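Local coordinates for protein beta-N-acetylglucosaminidase (PDB 3WO8) that probably hydrolyses terminal non-reducing N-acetyl-hexosamine residues from N-acetyl-beta-D-hexosaminides, as a TIM-barrel glycosidase of glycosyl hydrolase family 3, at residues 16-21 against 318-323; 34-39 against 64-69; 141-146 against 151-156; 145-150 against 198-203. All coordinates share one frame; numbering follows the deposited sequence.

Contact 1. Residues 16-21 against 318-323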
loop_
_atom_site.group_PDB
_atom_site.type_symbol
_atom_site.label_atom_id
_atom_site.label_comp_id
_atom_site.label_asym_id
_atom_site.label_seq_id
_atom_site.Cartn_x
_atom_site.Cartn_y
_atom_site.Cartn_z
ATOM N N LEU B 16 -20.340 25.245 -14.120
ATOM C CA LEU B 16 -20.035 24.317 -15.230
ATOM C C LEU B 16 -18.646 23.631 -15.140
ATOM O O LEU B 16 -18.250 22.849 -16.016
ATOM C CB LEU B 16 -20.189 25.019 -16.597
ATOM C CG LEU B 16 -19.558 26.392 -16.855
ATOM C CD1 LEU B 16 -19.634 26.731 -18.333
ATOM C CD2 LEU B 16 -20.250 27.498 -16.071
ATOM N N GLY B 17 -17.918 23.919 -14.067
ATOM C CA GLY B 17 -16.797 23.074 -13.653
ATOM C C GLY B 17 -17.263 21.643 -13.391
ATOM O O GLY B 17 -16.492 20.685 -13.592
ATOM N N LYS B 18 -18.530 21.502 -12.973
ATOM C CA LYS B 18 -19.174 20.193 -12.835
ATOM C C LYS B 18 -19.090 19.308 -14.075
ATOM O O LYS B 18 -19.216 18.091 -13.957
ATOM C CB LYS B 18 -20.652 20.331 -12.456
ATOM C CG LYS B 18 -20.950 20.303 -10.981
ATOM C CD LYS B 18 -20.271 21.434 -10.226
ATOM C CE LYS B 18 -20.453 21.231 -8.731
ATOM N NZ LYS B 18 -19.825 22.331 -7.965
ATOM N N LEU B 19 -18.895 19.896 -15.251
ATOM C CA LEU B 19 -18.884 19.114 -16.495
ATOM C C LEU B 19 -17.566 18.478 -16.851
ATOM O O LEU B 19 -17.481 17.710 -17.832
ATOM C CB LEU B 19 -19.377 19.959 -17.667
ATOM C CG LEU B 19 -20.894 19.908 -17.852
ATOM C CD1 LEU B 19 -21.570 18.783 -17.068
ATOM C CD2 LEU B 19 -21.520 21.206 -17.412
ATOM N N PHE B 20 -16.548 18.740 -16.034
ATOM C CA PHE B 20 -15.216 18.318 -16.382
ATOM C C PHE B 20 -14.527 17.393 -15.388
ATOM O O PHE B 20 -14.549 17.621 -14.175
ATOM C CB PHE B 20 -14.381 19.555 -16.586
ATOM C CG PHE B 20 -14.674 20.267 -17.872
ATOM C CD1 PHE B 20 -14.335 19.684 -19.093
ATOM C CD2 PHE B 20 -15.279 21.520 -17.864
ATOM C CE1 PHE B 20 -14.600 20.334 -20.279
ATOM C CE2 PHE B 20 -15.530 22.176 -19.048
ATOM C CZ PHE B 20 -15.200 21.581 -20.252
ATOM N N PHE B 21 -13.906 16.364 -15.962
ATOM C CA PHE B 21 -13.032 15.430 -15.288
ATOM C C PHE B 21 -11.585 15.531 -15.859
ATOM O O PHE B 21 -11.358 15.342 -17.039
ATOM C CB PHE B 21 -13.580 13.992 -15.441
ATOM C CG PHE B 21 -13.486 13.182 -14.177
ATOM C CD1 PHE B 21 -12.263 13.000 -13.546
ATOM C CD2 PHE B 21 -14.626 12.655 -13.584
ATOM C CE1 PHE B 21 -12.176 12.289 -12.363
ATOM C CE2 PHE B 21 -14.540 11.929 -12.415
ATOM C CZ PHE B 21 -13.314 11.736 -11.808
ATOM N N ARG B 318 -26.823 18.886 -12.669
ATOM C CA ARG B 318 -27.616 18.362 -11.579
ATOM C C ARG B 318 -27.258 16.903 -11.315
ATOM O O ARG B 318 -27.016 16.535 -10.173
ATOM C CB ARG B 318 -29.118 18.523 -11.871
ATOM C CG ARG B 318 -29.935 19.035 -10.686
ATOM C CD ARG B 318 -31.305 19.557 -11.120
ATOM N NE ARG B 318 -31.215 20.777 -11.943
ATOM C CZ ARG B 318 -31.506 20.879 -13.252
ATOM N NH1 ARG B 318 -31.927 19.833 -13.978
ATOM N NH2 ARG B 318 -31.368 22.065 -13.849
ATOM N N THR B 319 -27.209 16.088 -12.364
ATOM C CA THR B 319 -26.763 14.683 -12.258
ATOM C C THR B 319 -25.409 14.544 -11.521
ATOM O O THR B 319 -25.218 13.696 -10.656
ATOM C CB THR B 319 -26.638 14.052 -13.655
ATOM O OG1 THR B 319 -27.895 14.131 -14.327
ATOM C CG2 THR B 319 -26.251 12.593 -13.571
ATOM N N VAL B 320 -24.480 15.406 -11.886
ATOM C CA VAL B 320 -23.182 15.467 -11.235
ATOM C C VAL B 320 -23.316 15.846 -9.766
ATOM O O VAL B 320 -22.662 15.248 -8.928
ATOM C CB VAL B 320 -22.212 16.404 -11.997
ATOM C CG1 VAL B 320 -20.988 16.741 -11.162
ATOM C CG2 VAL B 320 -21.760 15.721 -13.273
ATOM N N GLU B 321 -24.168 16.805 -9.443
ATOM C CA GLU B 321 -24.327 17.202 -8.038
ATOM C C GLU B 321 -25.023 16.145 -7.173
ATOM O O GLU B 321 -24.800 16.079 -5.959
ATOM C CB GLU B 321 -25.049 18.527 -7.945
ATOM C CG GLU B 321 -24.185 19.673 -8.451
ATOM C CD GLU B 321 -24.949 20.973 -8.557
ATOM O OE1 GLU B 321 -26.162 20.898 -8.826
ATOM O OE2 GLU B 321 -24.339 22.051 -8.365
ATOM N N LYS B 322 -25.840 15.331 -7.828
ATOM C CA LYS B 322 -26.510 14.219 -7.219
ATOM C C LYS B 322 -25.472 13.201 -6.755
ATOM O O LYS B 322 -25.498 12.709 -5.633
ATOM C CB LYS B 322 -27.465 13.564 -8.242
ATOM C CG LYS B 322 -28.441 12.564 -7.624
ATOM C CD LYS B 322 -29.547 12.147 -8.598
ATOM C CE LYS B 322 -29.307 10.793 -9.278
ATOM N NZ LYS B 322 -30.260 9.736 -8.836
ATOM N N TYR B 323 -24.557 12.875 -7.656
ATOM C CA TYR B 323 -23.551 11.876 -7.379
ATOM C C TYR B 323 -22.615 12.378 -6.293
ATOM O O TYR B 323 -22.319 11.686 -5.331
ATOM C CB TYR B 323 -22.808 11.576 -8.647
ATOM C CG TYR B 323 -23.471 10.488 -9.413
ATOM C CD1 TYR B 323 -24.659 10.682 -10.064
ATOM C CD2 TYR B 323 -22.896 9.243 -9.485
ATOM C CE1 TYR B 323 -25.257 9.661 -10.791
ATOM C CE2 TYR B 323 -23.486 8.219 -10.197
ATOM C CZ TYR B 323 -24.673 8.434 -10.840
ATOM O OH TYR B 323 -25.212 7.374 -11.524
#
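K18 meets V320 and E321 where the start of a TIM barrel packs against one of its late helices: the 3-10 turn 16-19 leads into the first barrel strand, 20-24, and residues 318-323 belong to helix 310-326, far along the chain. Both methyls of V320 meet K18. Its CG1, anti to the backbone N at chi1 166°, lies 3.6 Å from K18 CG and equally near K18 O, while CG2 comes within 3.5 Å of K18 O, so the lysine carbonyl is packed by both branches and the lysine chain by one. On the barrel side V320 also touches M283 of strand 283-286, and L19 reaches back to V313 and I317 on the same helix, which extends the packing of 16-21 on helix 310-326.

The electrostatic part is weaker and lies at the partly exposed margin. K18 bends at chi2 (61°) and from there runs straight across the E321 side chain at about a right angle. This brings methylene to methylene, K18 CE standing 4.1 Å from E321 CG, and probably gives the opposite charges a mild attraction without a salt bridge. K18 NZ stops 4.5 Å from E321 OE2.

Contact 2. Residues 34-39 against 64-69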
loop_
_atom_site.group_PDB
_atom_site.type_symbol
_atom_site.label_atom_id
_atom_site.label_comp_id
_atom_site.label_asym_id
_atom_site.label_seq_id
_atom_site.Cartn_x
_atom_site.Cartn_y
_atom_site.Cartn_z
ATOM N N ILE B 34 -5.301 26.043 -12.000
ATOM C CA ILE B 34 -6.374 25.539 -12.835
ATOM C C ILE B 34 -7.525 25.193 -11.942
ATOM O O ILE B 34 -8.652 25.468 -12.274
ATOM C CB ILE B 34 -5.983 24.244 -13.580
ATOM C CG1 ILE B 34 -4.916 24.508 -14.632
ATOM C CG2 ILE B 34 -7.183 23.616 -14.287
ATOM C CD1 ILE B 34 -5.459 25.163 -15.888
ATOM N N ILE B 35 -7.254 24.541 -10.815
ATOM C CA ILE B 35 -8.337 23.976 -10.007
ATOM C C ILE B 35 -9.146 25.082 -9.356
ATOM O O ILE B 35 -10.384 25.043 -9.388
ATOM C CB ILE B 35 -7.832 22.894 -9.005
ATOM C CG1 ILE B 35 -7.570 21.582 -9.765
ATOM C CG2 ILE B 35 -8.848 22.611 -7.904
ATOM C CD1 ILE B 35 -6.632 20.622 -9.067
ATOM N N ARG B 36 -8.472 26.074 -8.800
ATOM C CA ARG B 36 -9.192 27.206 -8.209
ATOM C C ARG B 36 -9.932 28.023 -9.281
ATOM O O ARG B 36 -11.070 28.435 -9.060
ATOM C CB ARG B 36 -8.250 28.123 -7.450
ATOM C CG ARG B 36 -7.459 27.414 -6.365
ATOM C CD ARG B 36 -6.800 28.356 -5.372
ATOM N NE ARG B 36 -5.362 28.531 -5.646
ATOM C CZ ARG B 36 -4.383 28.339 -4.765
ATOM N NH1 ARG B 36 -4.642 27.957 -3.518
ATOM N NH2 ARG B 36 -3.128 28.539 -5.129
ATOM N N LYS B 37 -9.301 28.224 -10.443
ATOM C CA LYS B 37 -9.862 29.097 -11.483
ATOM C C LYS B 37 -11.127 28.523 -12.078
ATOM O O LYS B 37 -12.173 29.110 -11.971
ATOM C CB LYS B 37 -8.862 29.372 -12.610
ATOM C CG LYS B 37 -9.204 30.617 -13.421
ATOM C CD LYS B 37 -8.736 30.506 -14.867
ATOM C CE LYS B 37 -8.401 31.870 -15.466
ATOM N NZ LYS B 37 -7.193 31.801 -16.342
ATOM N N TYR B 38 -11.010 27.368 -12.708
ATOM C CA TYR B 38 -12.162 26.612 -13.183
ATOM C C TYR B 38 -12.322 25.676 -12.023
ATOM O O TYR B 38 -11.396 25.530 -11.225
ATOM C CB TYR B 38 -11.825 25.846 -14.447
ATOM C CG TYR B 38 -10.968 26.622 -15.432
ATOM C CD1 TYR B 38 -9.584 26.575 -15.368
ATOM C CD2 TYR B 38 -11.544 27.416 -16.425
ATOM C CE1 TYR B 38 -8.795 27.282 -16.263
ATOM C CE2 TYR B 38 -10.756 28.128 -17.324
ATOM C CZ TYR B 38 -9.380 28.050 -17.246
ATOM O OH TYR B 38 -8.562 28.712 -18.135
ATOM N N ARG B 39 -13.456 25.041 -11.852
ATOM C CA ARG B 39 -13.561 24.246 -10.624
ATOM C C ARG B 39 -13.971 22.872 -11.044
ATOM O O ARG B 39 -15.126 22.461 -10.876
ATOM C CB ARG B 39 -14.493 24.901 -9.595
ATOM C CG ARG B 39 -13.893 26.171 -8.964
ATOM C CD ARG B 39 -14.060 26.266 -7.441
ATOM N NE ARG B 39 -15.387 25.803 -7.010
ATOM C CZ ARG B 39 -16.514 26.525 -7.044
ATOM N NH1 ARG B 39 -16.487 27.777 -7.466
ATOM N NH2 ARG B 39 -17.679 25.998 -6.639
ATOM N N SER B 64 -9.275 19.014 -0.314
ATOM C CA SER B 64 -10.190 18.930 0.794
ATOM C C SER B 64 -10.624 20.330 1.218
ATOM O O SER B 64 -11.811 20.603 1.353
ATOM C CB SER B 64 -9.537 18.179 1.950
ATOM O OG SER B 64 -10.486 17.905 2.943
ATOM N N LYS B 65 -9.640 21.194 1.438
ATOM C CA LYS B 65 -9.853 22.619 1.731
ATOM C C LYS B 65 -10.603 23.401 0.631
ATOM O O LYS B 65 -11.273 24.361 0.954
ATOM C CB LYS B 65 -8.511 23.317 1.983
ATOM C CG LYS B 65 -7.789 22.888 3.259
ATOM C CD LYS B 65 -6.651 23.865 3.591
ATOM C CE LYS B 65 -5.315 23.181 3.861
ATOM N NZ LYS B 65 -5.339 22.455 5.162
ATOM N N GLU B 66 -10.474 22.979 -0.630
ATOM C CA GLU B 66 -11.008 23.695 -1.810
ATOM C C GLU B 66 -12.430 23.380 -2.202
ATOM O O GLU B 66 -13.036 24.188 -2.850
ATOM C CB GLU B 66 -10.170 23.404 -3.075
ATOM C CG GLU B 66 -9.005 24.348 -3.312
ATOM C CD GLU B 66 -9.428 25.777 -3.635
ATOM O OE1 GLU B 66 -8.745 26.711 -3.155
ATOM O OE2 GLU B 66 -10.424 25.966 -4.370
ATOM N N GLY B 67 -12.935 22.194 -1.893
ATOM C CA GLY B 67 -14.279 21.842 -2.326
ATOM C C GLY B 67 -14.700 20.378 -2.321
ATOM O O GLY B 67 -14.209 19.541 -1.561
ATOM N N ASP B 68 -15.631 20.072 -3.194
ATOM C CA ASP B 68 -16.272 18.805 -3.133
ATOM C C ASP B 68 -16.069 18.208 -4.509
ATOM O O ASP B 68 -16.599 18.746 -5.473
ATOM C CB ASP B 68 -17.741 19.029 -2.779
ATOM C CG ASP B 68 -18.511 17.742 -2.634
ATOM O OD1 ASP B 68 -18.069 16.844 -1.886
ATOM O OD2 ASP B 68 -19.588 17.625 -3.246
ATOM N N PHE B 69 -15.276 17.127 -4.594
ATOM C CA PHE B 69 -14.905 16.489 -5.876
ATOM C C PHE B 69 -15.156 15.007 -5.960
ATOM O O PHE B 69 -15.403 14.329 -4.981
ATOM C CB PHE B 69 -13.429 16.643 -6.172
ATOM C CG PHE B 69 -12.911 18.026 -6.004
ATOM C CD1 PHE B 69 -12.589 18.503 -4.750
ATOM C CD2 PHE B 69 -12.696 18.844 -7.099
ATOM C CE1 PHE B 69 -12.074 19.794 -4.583
ATOM C CE2 PHE B 69 -12.206 20.149 -6.939
ATOM C CZ PHE B 69 -11.886 20.623 -5.675
#
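The E66 carboxylate comes up to one edge of the R36 guanidinium, with OE1 near the guanidinium plane, yet the two flat groups are turned 74° against each other and do not pair as a salt bridge. R36 NH1 and E66 OE1 remain 4.3 Å apart. The aromatic ring of F69 receives I35 obliquely, with I35 CG2 4.3 Å from F69 CZ.

What the carboxylate does touch is the aliphatic part of the arginine: E66 OE1 lies 3.4 Å from R36 CD and 3.5 Å from R36 CG. E66 bends at chi2 (-67°), and the two side chains cross at about a right angle. Here, in the TIM barrel, helix 29-37 ends beside the end of helix 53-66, whose chain then turns through G67 toward strand 70-72. The buried half of the contact continues inward, since both I35 and F69 also touch I43 of strand 42-45. An alanine in place of E66, lacking the carboxylate that packs on R36 CG and CD, would probably leave the guanidinium without this nearby negative charge. Farther along, R39 NE stands 5.6 Å from E66 OE2, where any attraction between the opposite charges is probably slight.

Contact 3. Residues 141-146 against 151-156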
loop_
_atom_site.group_PDB
_atom_site.type_symbol
_atom_site.label_atom_id
_atom_site.label_comp_id
_atom_site.label_asym_id
_atom_site.label_seq_id
_atom_site.Cartn_x
_atom_site.Cartn_y
_atom_site.Cartn_z
ATOM N N ARG B 141 -7.733 -7.987 -18.819
ATOM C CA ARG B 141 -8.570 -6.966 -18.197
ATOM C C ARG B 141 -10.083 -7.186 -18.264
ATOM O O ARG B 141 -10.859 -6.334 -17.784
ATOM C CB ARG B 141 -8.314 -5.634 -18.890
ATOM C CG ARG B 141 -6.995 -5.006 -18.561
ATOM C CD ARG B 141 -6.787 -3.762 -19.387
ATOM N NE ARG B 141 -7.789 -2.744 -19.074
ATOM C CZ ARG B 141 -8.032 -1.679 -19.824
ATOM N NH1 ARG B 141 -7.368 -1.494 -20.950
ATOM N NH2 ARG B 141 -8.952 -0.802 -19.459
ATOM N N SER B 142 -10.504 -8.247 -18.950
ATOM C CA SER B 142 -11.914 -8.565 -19.077
ATOM C C SER B 142 -12.196 -9.739 -18.166
ATOM O O SER B 142 -11.356 -10.611 -18.002
ATOM C CB SER B 142 -12.265 -8.961 -20.522
ATOM O OG SER B 142 -13.458 -9.753 -20.588
ATOM N N TYR B 143 -13.403 -9.798 -17.635
ATOM C CA TYR B 143 -13.825 -10.978 -16.903
ATOM C C TYR B 143 -13.788 -12.236 -17.751
ATOM O O TYR B 143 -13.530 -13.301 -17.218
ATOM C CB TYR B 143 -15.217 -10.775 -16.330
ATOM C CG TYR B 143 -15.218 -9.815 -15.182
ATOM C CD1 TYR B 143 -14.574 -10.143 -13.994
ATOM C CD2 TYR B 143 -15.827 -8.566 -15.287
ATOM C CE1 TYR B 143 -14.569 -9.266 -12.927
ATOM C CE2 TYR B 143 -15.821 -7.677 -14.238
ATOM C CZ TYR B 143 -15.194 -8.033 -13.053
ATOM O OH TYR B 143 -15.180 -7.170 -11.970
ATOM N N GLY B 144 -14.019 -12.116 -19.057
ATOM C CA GLY B 144 -13.941 -13.277 -19.939
ATOM C C GLY B 144 -14.782 -13.110 -21.185
ATOM O O GLY B 144 -15.173 -11.983 -21.517
ATOM N N SER B 145 -15.074 -14.218 -21.873
ATOM C CA SER B 145 -15.833 -14.145 -23.144
ATOM C C SER B 145 -17.346 -14.386 -23.003
ATOM O O SER B 145 -18.135 -13.736 -23.684
ATOM C CB SER B 145 -15.224 -15.041 -24.228
ATOM O OG SER B 145 -14.999 -16.347 -23.752
ATOM N N ASP B 146 -17.764 -15.274 -22.111
ATOM C CA ASP B 146 -19.194 -15.515 -21.913
ATOM C C ASP B 146 -19.812 -14.312 -21.216
ATOM O O ASP B 146 -19.483 -14.044 -20.077
ATOM C CB ASP B 146 -19.412 -16.790 -21.086
ATOM C CG ASP B 146 -20.871 -17.021 -20.715
ATOM O OD1 ASP B 146 -21.761 -16.269 -21.170
ATOM O OD2 ASP B 146 -21.137 -17.975 -19.960
ATOM N N ALA B 151 -21.453 -10.370 -16.718
ATOM C CA ALA B 151 -22.545 -9.636 -16.100
ATOM C C ALA B 151 -22.506 -9.819 -14.602
ATOM O O ALA B 151 -22.525 -8.845 -13.833
ATOM C CB ALA B 151 -23.870 -10.118 -16.650
ATOM N N GLU B 152 -22.451 -11.081 -14.193
ATOM C CA GLU B 152 -22.432 -11.408 -12.786
ATOM C C GLU B 152 -21.260 -10.736 -12.120
ATOM O O GLU B 152 -21.430 -9.950 -11.194
ATOM C CB GLU B 152 -22.386 -12.918 -12.581
ATOM C CG GLU B 152 -23.778 -13.535 -12.408
ATOM C CD GLU B 152 -23.988 -14.783 -13.261
ATOM O OE1 GLU B 152 -25.072 -14.923 -13.886
ATOM O OE2 GLU B 152 -23.061 -15.615 -13.325
ATOM N N HIS B 153 -20.062 -10.998 -12.620
ATOM C CA HIS B 153 -18.898 -10.445 -11.953
ATOM C C HIS B 153 -18.967 -8.918 -11.903
ATOM O O HIS B 153 -18.685 -8.307 -10.856
ATOM C CB HIS B 153 -17.644 -10.960 -12.596
ATOM C CG HIS B 153 -17.372 -12.392 -12.276
ATOM N ND1 HIS B 153 -17.933 -13.430 -12.984
ATOM C CD2 HIS B 153 -16.594 -12.964 -11.328
ATOM C CE1 HIS B 153 -17.498 -14.580 -12.498
ATOM N NE2 HIS B 153 -16.686 -14.326 -11.491
ATOM N N GLY B 154 -19.426 -8.311 -12.995
ATOM C CA GLY B 154 -19.546 -6.866 -13.060
ATOM C C GLY B 154 -20.416 -6.247 -11.977
ATOM O O GLY B 154 -20.099 -5.151 -11.407
ATOM N N ALA B 155 -21.533 -6.921 -11.700
ATOM C CA ALA B 155 -22.493 -6.357 -10.758
ATOM C C ALA B 155 -21.972 -6.617 -9.379
ATOM O O ALA B 155 -21.936 -5.704 -8.553
ATOM C CB ALA B 155 -23.886 -6.937 -10.934
ATOM N N ARG B 156 -21.492 -7.833 -9.150
ATOM C CA ARG B 156 -20.824 -8.120 -7.860
ATOM C C ARG B 156 -19.714 -7.096 -7.566
ATOM O O ARG B 156 -19.583 -6.610 -6.442
ATOM C CB ARG B 156 -20.247 -9.533 -7.843
ATOM C CG ARG B 156 -21.273 -10.633 -8.108
ATOM C CD ARG B 156 -21.890 -11.258 -6.864
ATOM N NE ARG B 156 -22.271 -10.298 -5.821
ATOM C CZ ARG B 156 -22.248 -10.584 -4.506
ATOM N NH1 ARG B 156 -21.868 -11.796 -4.064
ATOM N NH2 ARG B 156 -22.586 -9.654 -3.618
#
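An ST turn lies at this contact, in the loop that leads from barrel strand 121-122 to helix 147-164 of the TIM barrel: S142 OG accepts from G144 N at 2.9 Å, and Y143, at the centre of the turn, packs on the second turn of the helix. With CG anti to its carbonyl carbon (chi1 -72°), the tyrosine directs its ring toward H153. H153 CB sits over one face in a CH-pi contact, 3.5 Å from the ring centroid and only 15° off the ring normal. The imidazole itself does not stack squarely. Its plane is inclined by 28° to the tyrosine ring and the centroids are 5.4 Å apart, so the rings are slid past each other and barely overlap.

H153 is held from other directions, its ND1 bonding to I149 O one turn back and its NE2 to N98 O; these two bonds would fix the rotation of the imidazole. An alanine at Y143 would probably open a gap over H153 CB and beside G154 and lose the CH-pi contact. The tyrosine ring also reaches the helix backbone: Y143 CE2 lies 3.9 Å from G154 N and 4.0 Å from G154 CA.

Contact 4. Residues 145-150 against 198-203; sequences SDPKIV and WEEDLL
P147 packs against both ends of the type I turn E200 to L203, and this is the close half of the contact. Its CB lies 3.6 Å from E200 O, the same carbonyl that accepts the turn's bond from L203 N, while P147 CG comes 4.2 Å from E200 CB. L203, with CG anti to its backbone N (chi1 -179°), extends toward the proline and sets CD2 4.1 Å from P147 CB.

The outer side is looser. Exposed K148 bends repeatedly along its chain and buries far less surface here than P147, although its CE lies 4.1 Å from the same methyl, L203 CD2. The helix start carries an N-cap: D146 OD1 accepts from K148 N at 3.0 Å, the donor standing above the carboxylate plane. The acid of E200 is engaged elsewhere, in a salt bridge with K178. The contact thus brings the first turn of helix 147-164 against the link between helices 194-199 and 203-211, with P147 also touching L129 of the loop that follows strand 121-122.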
loop_
_atom_site.group_PDB
_atom_site.type_symbol
_atom_site.label_atom_id
_atom_site.label_comp_id
_atom_site.label_asym_id
_atom_site.label_seq_id
_atom_site.Cartn_x
_atom_site.Cartn_y
_atom_site.Cartn_z
ATOM N N SER B 145 -15.074 -14.218 -21.873
ATOM C CA SER B 145 -15.833 -14.145 -23.144
ATOM C C SER B 145 -17.346 -14.386 -23.003
ATOM O O SER B 145 -18.135 -13.736 -23.684
ATOM C CB SER B 145 -15.224 -15.041 -24.228
ATOM O OG SER B 145 -14.999 -16.347 -23.752
ATOM N N ASP B 146 -17.764 -15.274 -22.111
ATOM C CA ASP B 146 -19.194 -15.515 -21.913
ATOM C C ASP B 146 -19.812 -14.312 -21.216
ATOM O O ASP B 146 -19.483 -14.044 -20.077
ATOM C CB ASP B 146 -19.412 -16.790 -21.086
ATOM C CG ASP B 146 -20.871 -17.021 -20.715
ATOM O OD1 ASP B 146 -21.761 -16.269 -21.170
ATOM O OD2 ASP B 146 -21.137 -17.975 -19.960
ATOM N N PRO B 147 -20.736 -13.598 -21.887
ATOM C CA PRO B 147 -21.322 -12.369 -21.309
ATOM C C PRO B 147 -22.115 -12.550 -20.030
ATOM O O PRO B 147 -22.286 -11.595 -19.274
ATOM C CB PRO B 147 -22.279 -11.886 -22.411
ATOM C CG PRO B 147 -21.766 -12.492 -23.662
ATOM C CD PRO B 147 -21.264 -13.849 -23.242
ATOM N N LYS B 148 -22.650 -13.752 -19.853
ATOM C CA LYS B 148 -23.392 -14.141 -18.657
ATOM C C LYS B 148 -22.478 -13.876 -17.458
ATOM O O LYS B 148 -22.813 -13.094 -16.550
ATOM C CB LYS B 148 -23.735 -15.641 -18.748
ATOM C CG LYS B 148 -24.980 -16.110 -18.010
ATOM C CD LYS B 148 -26.023 -16.625 -19.003
ATOM C CE LYS B 148 -26.667 -15.465 -19.763
ATOM N NZ LYS B 148 -26.826 -15.746 -21.209
ATOM N N ILE B 149 -21.299 -14.505 -17.529
ATOM C CA ILE B 149 -20.276 -14.457 -16.498
ATOM C C ILE B 149 -19.803 -13.025 -16.210
ATOM O O ILE B 149 -19.699 -12.564 -15.042
ATOM C CB ILE B 149 -19.108 -15.341 -16.925
ATOM C CG1 ILE B 149 -19.534 -16.809 -16.830
ATOM C CG2 ILE B 149 -17.912 -15.112 -16.024
ATOM C CD1 ILE B 149 -18.566 -17.782 -17.483
ATOM N N VAL B 150 -19.557 -12.308 -17.289
ATOM C CA VAL B 150 -19.135 -10.915 -17.197
ATOM C C VAL B 150 -20.187 -10.075 -16.453
ATOM O O VAL B 150 -19.859 -9.181 -15.656
ATOM C CB VAL B 150 -18.894 -10.303 -18.590
ATOM C CG1 VAL B 150 -18.321 -8.890 -18.469
ATOM C CG2 VAL B 150 -17.995 -11.205 -19.437
ATOM N N TRP B 198 -26.751 -6.232 -28.462
ATOM C CA TRP B 198 -27.722 -6.204 -27.370
ATOM C C TRP B 198 -27.641 -7.496 -26.572
ATOM O O TRP B 198 -27.598 -7.484 -25.352
ATOM C CB TRP B 198 -29.136 -5.988 -27.923
ATOM C CG TRP B 198 -30.124 -5.842 -26.845
ATOM C CD1 TRP B 198 -30.977 -6.800 -26.401
ATOM C CD2 TRP B 198 -30.321 -4.692 -26.003
ATOM N NE1 TRP B 198 -31.716 -6.310 -25.352
ATOM C CE2 TRP B 198 -31.329 -5.022 -25.085
ATOM C CE3 TRP B 198 -29.741 -3.416 -25.936
ATOM C CZ2 TRP B 198 -31.788 -4.120 -24.109
ATOM C CZ3 TRP B 198 -30.201 -2.502 -24.944
ATOM C CH2 TRP B 198 -31.220 -2.861 -24.062
ATOM N N GLU B 199 -27.590 -8.597 -27.295
ATOM C CA GLU B 199 -27.429 -9.920 -26.712
ATOM C C GLU B 199 -26.091 -10.206 -26.051
ATOM O O GLU B 199 -26.033 -11.018 -25.143
ATOM C CB GLU B 199 -27.624 -10.980 -27.789
ATOM C CG GLU B 199 -29.043 -11.055 -28.301
ATOM C CD GLU B 199 -29.239 -12.183 -29.284
ATOM O OE1 GLU B 199 -28.436 -12.310 -30.239
ATOM O OE2 GLU B 199 -30.208 -12.936 -29.090
ATOM N N GLU B 200 -25.003 -9.616 -26.548
ATOM C CA GLU B 200 -23.646 -9.956 -26.039
ATOM C C GLU B 200 -22.984 -8.819 -25.242
ATOM O O GLU B 200 -23.051 -8.787 -24.030
ATOM C CB GLU B 200 -22.764 -10.416 -27.190
ATOM C CG GLU B 200 -23.149 -11.789 -27.716
ATOM C CD GLU B 200 -22.609 -12.086 -29.100
ATOM O OE1 GLU B 200 -21.501 -11.622 -29.446
ATOM O OE2 GLU B 200 -23.304 -12.806 -29.845
ATOM N N ASP B 201 -22.417 -7.850 -25.935
ATOM C CA ASP B 201 -21.629 -6.784 -25.301
ATOM C C ASP B 201 -22.380 -5.919 -24.279
ATOM O O ASP B 201 -21.788 -5.443 -23.297
ATOM C CB ASP B 201 -21.028 -5.862 -26.380
ATOM C CG ASP B 201 -20.248 -6.634 -27.424
ATOM O OD1 ASP B 201 -20.859 -7.522 -28.087
ATOM O OD2 ASP B 201 -19.020 -6.379 -27.544
ATOM N N LEU B 202 -23.667 -5.689 -24.533
ATOM C CA LEU B 202 -24.466 -4.822 -23.662
ATOM C C LEU B 202 -25.081 -5.613 -22.538
ATOM O O LEU B 202 -25.544 -5.021 -21.572
ATOM C CB LEU B 202 -25.566 -4.093 -24.436
ATOM C CG LEU B 202 -25.080 -2.931 -25.276
ATOM C CD1 LEU B 202 -25.900 -2.826 -26.528
ATOM C CD2 LEU B 202 -25.178 -1.640 -24.496
ATOM N N LEU B 203 -25.084 -6.935 -22.660
ATOM C CA LEU B 203 -25.666 -7.762 -21.620
ATOM C C LEU B 203 -25.186 -7.293 -20.242
ATOM O O LEU B 203 -26.018 -6.856 -19.439
ATOM C CB LEU B 203 -25.462 -9.278 -21.858
ATOM C CG LEU B 203 -26.106 -10.132 -20.761
ATOM C CD1 LEU B 203 -27.529 -9.692 -20.510
ATOM C CD2 LEU B 203 -26.122 -11.620 -21.084
#

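All four contacts lie in the TIM-barrel domain, but at different depths. Contact 3 is wholly buried and relies on an aromatic face; contact 4 is a surface contact of proline and leucine carbons with a turn carbonyl. The two share S145 and D146 as well as helix 147-164, their centres being about 8 Å apart. Contacts 1 and 2 are partly buried, with centres about 13 Å apart on successive elements, strand 20-24 and helix 29-37. Each sets an apolar inner part beside a basic and acidic pair that falls short of a salt bridge. Contact 1 joins distant parts of the chain, whereas contact 3 spans only a few residues. Contacts 2 and 4 are farthest apart, about 39 Å between centres.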